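Local coordinates for BH0493 protein (Bacillus halodurans C-125, PDB 2QEE) that binds zinc and is probably a metal-dependent enzyme of the amidohydrolase superfamily, of uncertain substrate, at residues L47-Y52 with M71-Q76; V63-F68 with H268-D273; E83-R88 with E93-V98. All coordinates share one frame; numbering follows the deposited sequence.

Interaction 1: L47-Y52 with M71-Q76; sequences LLTYHY and MSKREQ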
loop_
_atom_site.group_PDB
_atom_site.type_symbol
_atom_site.label_atom_id
_atom_site.label_comp_id
_atom_site.label_asym_id
_atom_site.label_seq_id
_atom_site.Cartn_x
_atom_site.Cartn_y
_atom_site.Cartn_z
ATOM N N LEU C 47 13.692 27.236 -8.938
ATOM C CA LEU C 47 12.854 26.054 -9.283
ATOM C C LEU C 47 13.709 24.853 -9.655
ATOM O O LEU C 47 13.522 23.766 -9.159
ATOM C CB LEU C 47 11.893 26.337 -10.438
ATOM C CG LEU C 47 10.683 27.202 -10.089
ATOM C CD1 LEU C 47 9.882 27.566 -11.373
ATOM C CD2 LEU C 47 9.771 26.471 -9.065
ATOM N N LEU C 48 14.676 25.073 -10.549
ATOM C CA LEU C 48 15.523 23.998 -11.022
ATOM C C LEU C 48 16.497 23.450 -9.977
ATOM O O LEU C 48 16.890 22.294 -10.049
ATOM C CB LEU C 48 16.286 24.501 -12.250
ATOM C CG LEU C 48 15.437 24.487 -13.531
ATOM C CD1 LEU C 48 16.202 25.254 -14.658
ATOM C CD2 LEU C 48 15.039 23.064 -14.061
ATOM N N THR C 49 16.882 24.272 -8.999
ATOM C CA THR C 49 17.857 23.809 -7.994
ATOM C C THR C 49 17.199 23.424 -6.653
ATOM O O THR C 49 17.887 23.201 -5.648
ATOM C CB THR C 49 18.975 24.867 -7.815
ATOM O OG1 THR C 49 18.358 26.100 -7.438
ATOM C CG2 THR C 49 19.718 25.065 -9.108
ATOM N N TYR C 50 15.869 23.361 -6.649
ATOM C CA TYR C 50 15.034 22.722 -5.609
ATOM C C TYR C 50 15.716 21.392 -5.254
ATOM O O TYR C 50 16.216 20.708 -6.166
ATOM C CB TYR C 50 13.679 22.378 -6.269
ATOM C CG TYR C 50 12.546 21.880 -5.364
ATOM C CD1 TYR C 50 12.454 22.253 -4.024
ATOM C CD2 TYR C 50 11.510 21.098 -5.906
ATOM C CE1 TYR C 50 11.340 21.864 -3.222
ATOM C CE2 TYR C 50 10.388 20.699 -5.111
ATOM C CZ TYR C 50 10.299 21.096 -3.793
ATOM O OH TYR C 50 9.226 20.685 -3.019
ATOM N N HIS C 51 15.729 21.013 -3.971
ATOM C CA HIS C 51 16.498 19.840 -3.561
ATOM C C HIS C 51 15.934 18.544 -4.141
ATOM O O HIS C 51 16.671 17.562 -4.307
ATOM C CB HIS C 51 16.671 19.760 -2.044
ATOM C CG HIS C 51 15.408 19.514 -1.263
ATOM N ND1 HIS C 51 14.899 18.249 -1.041
ATOM C CD2 HIS C 51 14.570 20.367 -0.630
ATOM C CE1 HIS C 51 13.820 18.335 -0.280
ATOM N NE2 HIS C 51 13.599 19.607 -0.018
ATOM N N TYR C 52 14.628 18.517 -4.431
ATOM C CA TYR C 52 14.079 17.317 -5.086
ATOM C C TYR C 52 14.821 17.042 -6.385
ATOM O O TYR C 52 15.033 15.885 -6.759
ATOM C CB TYR C 52 12.578 17.456 -5.420
ATOM C CG TYR C 52 11.588 17.479 -4.285
ATOM C CD1 TYR C 52 11.875 18.059 -3.060
ATOM C CD2 TYR C 52 10.263 17.001 -4.479
ATOM C CE1 TYR C 52 10.909 18.109 -2.040
ATOM C CE2 TYR C 52 9.274 17.049 -3.438
ATOM C CZ TYR C 52 9.618 17.599 -2.243
ATOM O OH TYR C 52 8.691 17.645 -1.252
ATOM N N MET C 71 29.469 24.851 -8.084
ATOM C CA MET C 71 28.904 25.621 -9.168
ATOM C C MET C 71 28.027 26.749 -8.657
ATOM O O MET C 71 27.511 26.697 -7.521
ATOM C CB MET C 71 28.078 24.730 -10.112
ATOM C CG MET C 71 28.877 23.703 -10.936
ATOM S SD MET C 71 27.731 22.655 -11.897
ATOM C CE MET C 71 26.685 22.098 -10.595
ATOM N N SER C 72 27.875 27.786 -9.485
ATOM C CA SER C 72 26.938 28.875 -9.188
ATOM C C SER C 72 25.513 28.353 -9.335
ATOM O O SER C 72 25.314 27.350 -9.996
ATOM C CB SER C 72 27.097 30.034 -10.178
ATOM O OG SER C 72 26.806 29.638 -11.517
ATOM N N LYS C 73 24.547 29.044 -8.748
ATOM C CA LYS C 73 23.133 28.666 -8.987
ATOM C C LYS C 73 22.807 28.527 -10.493
ATOM O O LYS C 73 22.198 27.523 -10.924
ATOM C CB LYS C 73 22.153 29.575 -8.239
ATOM C CG LYS C 73 20.747 28.906 -8.107
ATOM C CD LYS C 73 19.950 29.386 -6.932
ATOM C CE LYS C 73 20.455 28.770 -5.632
ATOM N NZ LYS C 73 19.696 27.498 -5.316
ATOM N N ARG C 74 23.243 29.475 -11.325
ATOM C CA ARG C 74 22.962 29.364 -12.756
ATOM C C ARG C 74 23.546 28.097 -13.356
ATOM O O ARG C 74 22.888 27.422 -14.140
ATOM C CB ARG C 74 23.443 30.587 -13.550
ATOM C CG ARG C 74 22.919 30.645 -15.028
ATOM C CD ARG C 74 23.485 31.868 -15.840
ATOM N NE ARG C 74 22.582 32.993 -16.179
ATOM C CZ ARG C 74 21.445 33.365 -15.568
ATOM N NH1 ARG C 74 20.943 32.714 -14.517
ATOM N NH2 ARG C 74 20.794 34.429 -16.030
ATOM N N GLU C 75 24.790 27.778 -12.999
ATOM C CA GLU C 75 25.457 26.582 -13.532
ATOM C C GLU C 75 24.761 25.293 -13.081
ATOM O O GLU C 75 24.618 24.374 -13.897
ATOM C CB GLU C 75 26.936 26.515 -13.111
ATOM C CG GLU C 75 27.777 27.557 -13.844
ATOM C CD GLU C 75 29.107 27.861 -13.184
ATOM O OE1 GLU C 75 29.418 27.332 -12.102
ATOM O OE2 GLU C 75 29.851 28.664 -13.778
ATOM N N GLN C 76 24.351 25.251 -11.815
ATOM C CA GLN C 76 23.595 24.083 -11.267
ATOM C C GLN C 76 22.308 23.935 -12.080
ATOM O O GLN C 76 21.991 22.840 -12.547
ATOM C CB GLN C 76 23.276 24.322 -9.805
ATOM C CG GLN C 76 24.497 24.185 -8.865
ATOM C CD GLN C 76 24.173 24.621 -7.457
ATOM O OE1 GLN C 76 23.134 25.218 -7.204
ATOM N NE2 GLN C 76 25.087 24.375 -6.530
#
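Thr49 and Lys73 make the polar half of this contact. Lys73 NZ donates to Thr49 OG1 at 2.9 Å, and the same hydroxyl is hydrogen-bonded to the backbone carbonyl of Asp45, one turn back in helix 44-48. The threonine oxygen therefore links the end of one helix to a side chain from the start of another. Its chi1 of 57° sets OG1 between the backbone N and the carbonyl carbon and leaves CG2 beside the backbone N. Lys73 begins extended and then folds at its last two torsions (chi3 -76°), which curls its tail round the hydroxyl: Lys73 CG is 3.7 Å and Lys73 CE 3.8 Å from Thr49 OG1. A weak, long ion pair with Glu46 is a further partner of the ammonium group.

The apolar half rests on the methyl of Thr49. CG2 packs against Gln76 CB at 3.7 Å, the two side chains meeting at about a right angle, and Gln76 OE1 lies 3.9 Å from the same Thr49 CG2. The amide end of Gln76 has its stronger tie elsewhere, through NE2 to the carbonyl of Phe68.

Within 71-76 itself, Ser72 and Glu75 form a capping box that starts the helix carrying Lys73 and Gln76: Glu75 N donates to Ser72 OG at 3.1 Å, and Ser72 N returns a bond to Glu75 OE1, also 3.1 Å, with an N-H...O angle of 164°. This carboxylate is approached from above its plane.

Thr49 thus presents oxygen to a lysine and methyl to aliphatic carbon. Because its hydroxyl can donate to Asp45 while accepting from Lys73, a single small side chain fastens the two helix ends by polar and apolar means together.

Interaction 2: V63-F68 with H268-D273; sequences VSIEAF and HPALGD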
loop_
_atom_site.group_PDB
_atom_site.type_symbol
_atom_site.label_atom_id
_atom_site.label_comp_id
_atom_site.label_asym_id
_atom_site.label_seq_id
_atom_site.Cartn_x
_atom_site.Cartn_y
_atom_site.Cartn_z
ATOM N N VAL C 63 28.993 14.530 -12.912
ATOM C CA VAL C 63 29.529 15.604 -12.094
ATOM C C VAL C 63 29.483 15.169 -10.620
ATOM O O VAL C 63 28.452 14.648 -10.131
ATOM C CB VAL C 63 28.735 16.928 -12.327
ATOM C CG1 VAL C 63 29.097 18.015 -11.331
ATOM C CG2 VAL C 63 28.929 17.443 -13.755
ATOM N N SER C 64 30.576 15.368 -9.884
ATOM C CA SER C 64 30.601 14.961 -8.481
ATOM C C SER C 64 29.750 15.884 -7.622
ATOM O O SER C 64 29.544 17.045 -7.959
ATOM C CB SER C 64 32.049 14.975 -7.949
ATOM O OG SER C 64 32.423 16.300 -7.600
ATOM N N ILE C 65 29.300 15.396 -6.475
ATOM C CA ILE C 65 28.534 16.249 -5.571
ATOM C C ILE C 65 29.303 17.512 -5.146
ATOM O O ILE C 65 28.729 18.612 -5.076
ATOM C CB ILE C 65 27.933 15.465 -4.325
ATOM C CG1 ILE C 65 26.930 16.334 -3.549
ATOM C CG2 ILE C 65 29.017 14.961 -3.379
ATOM C CD1 ILE C 65 25.682 16.808 -4.418
ATOM N N GLU C 66 30.603 17.351 -4.868
ATOM C CA GLU C 66 31.465 18.495 -4.528
ATOM C C GLU C 66 31.479 19.514 -5.678
ATOM O O GLU C 66 31.320 20.715 -5.452
ATOM C CB GLU C 66 32.898 18.005 -4.198
ATOM C CG GLU C 66 32.974 17.020 -3.027
ATOM C CD GLU C 66 32.493 15.604 -3.377
ATOM O OE1 GLU C 66 32.594 15.191 -4.557
ATOM O OE2 GLU C 66 32.030 14.896 -2.454
ATOM N N ALA C 67 31.650 19.044 -6.912
ATOM C CA ALA C 67 31.717 19.939 -8.046
ATOM C C ALA C 67 30.371 20.650 -8.177
ATOM O O ALA C 67 30.317 21.855 -8.436
ATOM C CB ALA C 67 32.063 19.193 -9.317
ATOM N N PHE C 68 29.273 19.910 -7.938
ATOM C CA PHE C 68 27.932 20.504 -8.009
ATOM C C PHE C 68 27.766 21.694 -7.047
ATOM O O PHE C 68 27.319 22.785 -7.440
ATOM C CB PHE C 68 26.833 19.428 -7.786
ATOM C CG PHE C 68 25.438 19.981 -7.876
ATOM C CD1 PHE C 68 24.822 20.142 -9.113
ATOM C CD2 PHE C 68 24.757 20.374 -6.725
ATOM C CE1 PHE C 68 23.536 20.717 -9.194
ATOM C CE2 PHE C 68 23.477 20.935 -6.808
ATOM C CZ PHE C 68 22.874 21.091 -8.037
ATOM N N HIS C 268 22.373 10.750 3.698
ATOM C CA HIS C 268 23.453 11.015 2.722
ATOM C C HIS C 268 23.781 12.475 3.003
ATOM O O HIS C 268 23.215 13.369 2.360
ATOM C CB HIS C 268 22.936 10.841 1.275
ATOM C CG HIS C 268 24.005 10.772 0.201
ATOM N ND1 HIS C 268 25.281 11.295 0.344
ATOM C CD2 HIS C 268 23.934 10.327 -1.075
ATOM C CE1 HIS C 268 25.966 11.099 -0.775
ATOM N NE2 HIS C 268 25.166 10.525 -1.658
ATOM N N PRO C 269 24.664 12.746 3.992
ATOM C CA PRO C 269 24.919 14.147 4.397
ATOM C C PRO C 269 25.358 15.075 3.279
ATOM O O PRO C 269 24.934 16.234 3.284
ATOM C CB PRO C 269 26.033 14.011 5.443
ATOM C CG PRO C 269 25.773 12.632 6.061
ATOM C CD PRO C 269 25.441 11.796 4.817
ATOM N N ALA C 270 26.136 14.572 2.308
ATOM C CA ALA C 270 26.718 15.441 1.273
ATOM C C ALA C 270 25.618 16.053 0.403
ATOM O O ALA C 270 25.814 17.119 -0.232
ATOM C CB ALA C 270 27.722 14.681 0.407
ATOM N N LEU C 271 24.464 15.363 0.366
ATOM C CA LEU C 271 23.308 15.863 -0.403
ATOM C C LEU C 271 22.548 17.033 0.233
ATOM O O LEU C 271 21.615 17.542 -0.388
ATOM C CB LEU C 271 22.306 14.724 -0.738
ATOM C CG LEU C 271 22.722 13.784 -1.863
ATOM C CD1 LEU C 271 21.615 12.701 -2.145
ATOM C CD2 LEU C 271 23.052 14.578 -3.145
ATOM N N GLY C 272 22.923 17.435 1.452
ATOM C CA GLY C 272 22.265 18.537 2.145
ATOM C C GLY C 272 20.790 18.245 2.325
ATOM O O GLY C 272 20.434 17.151 2.787
ATOM N N ASP C 273 19.948 19.213 1.944
ATOM C CA ASP C 273 18.492 19.084 2.028
ATOM C C ASP C 273 17.921 17.910 1.223
ATOM O O ASP C 273 16.844 17.430 1.551
ATOM C CB ASP C 273 17.817 20.400 1.598
ATOM C CG ASP C 273 18.008 21.528 2.614
ATOM O OD1 ASP C 273 18.320 21.237 3.790
ATOM O OD2 ASP C 273 17.816 22.711 2.248
#
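The first turn of helix 65-70, part of the helical region inserted between strands 24-26 and 139-143, meets the 3-10 turn 269-273 through Ile65, which packs on Ala270 and Leu271. With 69 Å² of its surface covered, Ile65 carries most of the contact on the helix side. Ile65 CG1, anti to the backbone N (chi1 -169°), reaches the turn's backbone and lies 3.6 Å from Ala270 O. Beyond it, Ile65 CD1 touches Leu271 CD2 at 3.7 Å, the side chains crossing nearly at a right angle. The other branch is looser: Ile65 CG2 stands 4.0 Å from Ala270 CB.

No hydrogen bond joins the two segments, yet Ala270 O is bound by the indole NE1 of Trp69, in the same helix. The turn is held internally by Leu271 N to His268 O, 3.1 Å, and the helix start by Ala67 N bonding to the N-cap oxygen, Ser64 OG, at 2.9 Å. An alanine at Ile65 would remove both outer branches and is likely to cost Leu271 CD2 this apolar neighbour and open a gap beside the turn. Met58 touches both Ile65 and Leu271, while Lys317 of the second subunit packs on Leu271. The contact joins a capped helix start to the loop after strand 257-264, consistent with a helical insertion packing on a loop of a probable amidohydrolase-type barrel.

Interaction 3: E83-R88 with E93-V98; sequences ELFIKR and EACRGV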
loop_
_atom_site.group_PDB
_atom_site.type_symbol
_atom_site.label_atom_id
_atom_site.label_comp_id
_atom_site.label_asym_id
_atom_site.label_seq_id
_atom_site.Cartn_x
_atom_site.Cartn_y
_atom_site.Cartn_z
ATOM N N GLU C 83 20.480 17.529 -17.891
ATOM C CA GLU C 83 20.503 16.117 -17.495
ATOM C C GLU C 83 19.091 15.545 -17.336
ATOM O O GLU C 83 18.883 14.392 -17.647
ATOM C CB GLU C 83 21.221 15.936 -16.157
ATOM C CG GLU C 83 22.755 16.326 -16.227
ATOM C CD GLU C 83 23.635 15.181 -16.741
ATOM O OE1 GLU C 83 23.116 14.117 -17.111
ATOM O OE2 GLU C 83 24.892 15.326 -16.731
ATOM N N LEU C 84 18.163 16.363 -16.843
ATOM C CA LEU C 84 16.797 15.823 -16.518
ATOM C C LEU C 84 15.715 16.230 -17.515
ATOM O O LEU C 84 14.624 15.666 -17.502
ATOM C CB LEU C 84 16.372 16.333 -15.158
ATOM C CG LEU C 84 17.175 15.901 -13.937
ATOM C CD1 LEU C 84 16.505 16.376 -12.705
ATOM C CD2 LEU C 84 17.467 14.362 -13.901
ATOM N N PHE C 85 15.974 17.233 -18.342
ATOM C CA PHE C 85 14.992 17.638 -19.334
ATOM C C PHE C 85 15.422 17.354 -20.773
ATOM O O PHE C 85 14.572 17.062 -21.645
ATOM C CB PHE C 85 14.631 19.133 -19.186
ATOM C CG PHE C 85 14.002 19.490 -17.873
ATOM C CD1 PHE C 85 12.660 19.866 -17.839
ATOM C CD2 PHE C 85 14.745 19.483 -16.678
ATOM C CE1 PHE C 85 12.015 20.185 -16.629
ATOM C CE2 PHE C 85 14.162 19.824 -15.475
ATOM C CZ PHE C 85 12.771 20.190 -15.454
ATOM N N ILE C 86 16.716 17.561 -21.074
ATOM C CA ILE C 86 17.180 17.387 -22.454
ATOM C C ILE C 86 17.644 15.951 -22.756
ATOM O O ILE C 86 17.249 15.364 -23.759
ATOM C CB ILE C 86 18.309 18.469 -22.807
ATOM C CG1 ILE C 86 17.810 19.887 -22.529
ATOM C CG2 ILE C 86 18.784 18.345 -24.232
ATOM C CD1 ILE C 86 16.435 20.233 -23.248
ATOM N N LYS C 87 18.487 15.370 -21.896
ATOM C CA LYS C 87 19.066 14.043 -22.123
ATOM C C LYS C 87 18.122 12.900 -21.745
ATOM O O LYS C 87 18.363 11.773 -22.133
ATOM C CB LYS C 87 20.338 13.880 -21.258
ATOM C CG LYS C 87 21.519 14.793 -21.769
ATOM C CD LYS C 87 22.673 14.560 -20.788
ATOM C CE LYS C 87 23.950 15.221 -21.241
ATOM N NZ LYS C 87 25.083 14.576 -20.468
ATOM N N ARG C 88 17.142 13.181 -20.868
ATOM C CA ARG C 88 16.010 12.276 -20.661
ATOM C C ARG C 88 14.726 13.123 -20.614
ATOM O O ARG C 88 14.782 14.329 -20.340
ATOM C CB ARG C 88 16.144 11.429 -19.372
ATOM C CG ARG C 88 17.362 10.531 -19.296
ATOM C CD ARG C 88 18.546 11.345 -18.707
ATOM N NE ARG C 88 19.863 10.713 -18.975
ATOM C CZ ARG C 88 21.016 11.292 -18.592
ATOM N NH1 ARG C 88 20.988 12.482 -17.996
ATOM N NH2 ARG C 88 22.189 10.684 -18.829
ATOM N N GLU C 93 7.615 13.710 -11.303
ATOM C CA GLU C 93 6.702 14.722 -10.798
ATOM C C GLU C 93 7.354 16.114 -10.621
ATOM O O GLU C 93 6.750 17.144 -10.987
ATOM C CB GLU C 93 6.088 14.252 -9.480
ATOM C CG GLU C 93 5.209 15.226 -8.738
ATOM C CD GLU C 93 3.964 15.752 -9.511
ATOM O OE1 GLU C 93 3.599 15.257 -10.587
ATOM O OE2 GLU C 93 3.409 16.742 -8.989
ATOM N N ALA C 94 8.554 16.135 -10.022
ATOM C CA ALA C 94 9.270 17.388 -9.776
ATOM C C ALA C 94 9.681 18.081 -11.086
ATOM O O ALA C 94 9.549 19.308 -11.227
ATOM C CB ALA C 94 10.468 17.114 -8.871
ATOM N N CYS C 95 10.058 17.297 -12.099
ATOM C CA CYS C 95 10.407 17.906 -13.383
ATOM C C CYS C 95 9.134 18.391 -14.097
ATOM O O CYS C 95 9.100 19.528 -14.622
ATOM C CB CYS C 95 11.148 16.927 -14.260
ATOM S SG CYS C 95 12.831 16.581 -13.647
ATOM N N ARG C 96 8.074 17.556 -14.136
ATOM C CA ARG C 96 6.792 18.009 -14.658
ATOM C C ARG C 96 6.392 19.338 -14.009
ATOM O O ARG C 96 5.909 20.297 -14.710
ATOM C CB ARG C 96 5.723 16.973 -14.361
ATOM C CG ARG C 96 4.285 17.326 -14.735
ATOM C CD ARG C 96 3.370 16.432 -13.808
ATOM N NE ARG C 96 1.980 16.754 -14.092
ATOM C CZ ARG C 96 0.957 16.382 -13.337
ATOM N NH1 ARG C 96 1.161 15.686 -12.214
ATOM N NH2 ARG C 96 -0.268 16.731 -13.694
ATOM N N GLY C 97 6.517 19.402 -12.694
ATOM C CA GLY C 97 6.150 20.619 -11.972
ATOM C C GLY C 97 6.841 21.883 -12.502
ATOM O O GLY C 97 6.186 22.911 -12.659
ATOM N N VAL C 98 8.152 21.814 -12.767
ATOM C CA VAL C 98 8.848 22.979 -13.363
ATOM C C VAL C 98 8.143 23.428 -14.636
ATOM O O VAL C 98 7.894 24.633 -14.824
ATOM C CB VAL C 98 10.354 22.688 -13.602
ATOM C CG1 VAL C 98 11.087 23.874 -14.321
ATOM C CG2 VAL C 98 11.074 22.389 -12.258
#
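Phe85 and Leu84 close on Cys95 and Val98 in a helix hairpin, helix 73-86 turning back through a short loop into helix 93-104. The four touching residues are all buried and form the tight side. Cys95 fits into the corner formed by the two first-helix side chains: its SG is 3.8 Å from Leu84 CD1, and its CB is 3.8 Å from Phe85 CZ. Cys95 SG also makes a sulfur-aromatic contact, 4.5 Å from the centroid of the Phe85 ring and 34° off its normal, an oblique approach. One turn on, Val98 CB meets Phe85 CZ at 3.9 Å, and the carbonyl of Cys95 comes within 3.6 Å of Phe85 CE1, so the far rim of the ring packs against both backbone and side chains of the second helix. Cys95 chi1 of -70° puts SG anti to its carbonyl carbon, directed at the first helix. Trp81 stacks on Phe85, and Trp391 of the second subunit packs against it, so the apolar patch extends across the subunit interface.

Away from this packed centre the charged side chains take no part across the contact: Lys87 is exposed, Arg88 and Arg96 partly so. No polar bond joins the segments; the stronger ion pairs lie within each one, and Arg96 adds a long, weak one with Asp385 of the second subunit. On the second helix Arg96 NH1 reaches the syn lone pair of Glu93 OE1 at 3.0 Å. On the first, Lys87 makes a long ion pair with Glu83, whose OE2 is bonded to Thr61, and Arg88 folds back toward Glu83 and has a cation-pi contact with Trp60. A single nitrogen, Arg88 NH1, donates to both Glu83 OE1 at 2.8 Å and Glu83 O at 2.9 Å, each oxygen lying close to the guanidinium plane.

How the interactions relate
From the N terminus, the chain passes strand 24-26 and enters a run of helices. Interaction 1 closes the first loop, bringing 71-76 back to 47-52 across 18 residues. Within that loop lies 63-68, whose partner comes some 200 residues later, so interactions 1 and 2 cross. Interaction 3 follows interaction 1 in series, a short hairpin nested inside the long loop closed by interaction 2. Helix 73-86 serves interactions 1 and 3, joined further by Leu48 packing on Phe85 and Val98. His51 packing against Asp273 links interactions 1 and 2. Together they knit the helical region internally and tie it to the loop after strand 257-264.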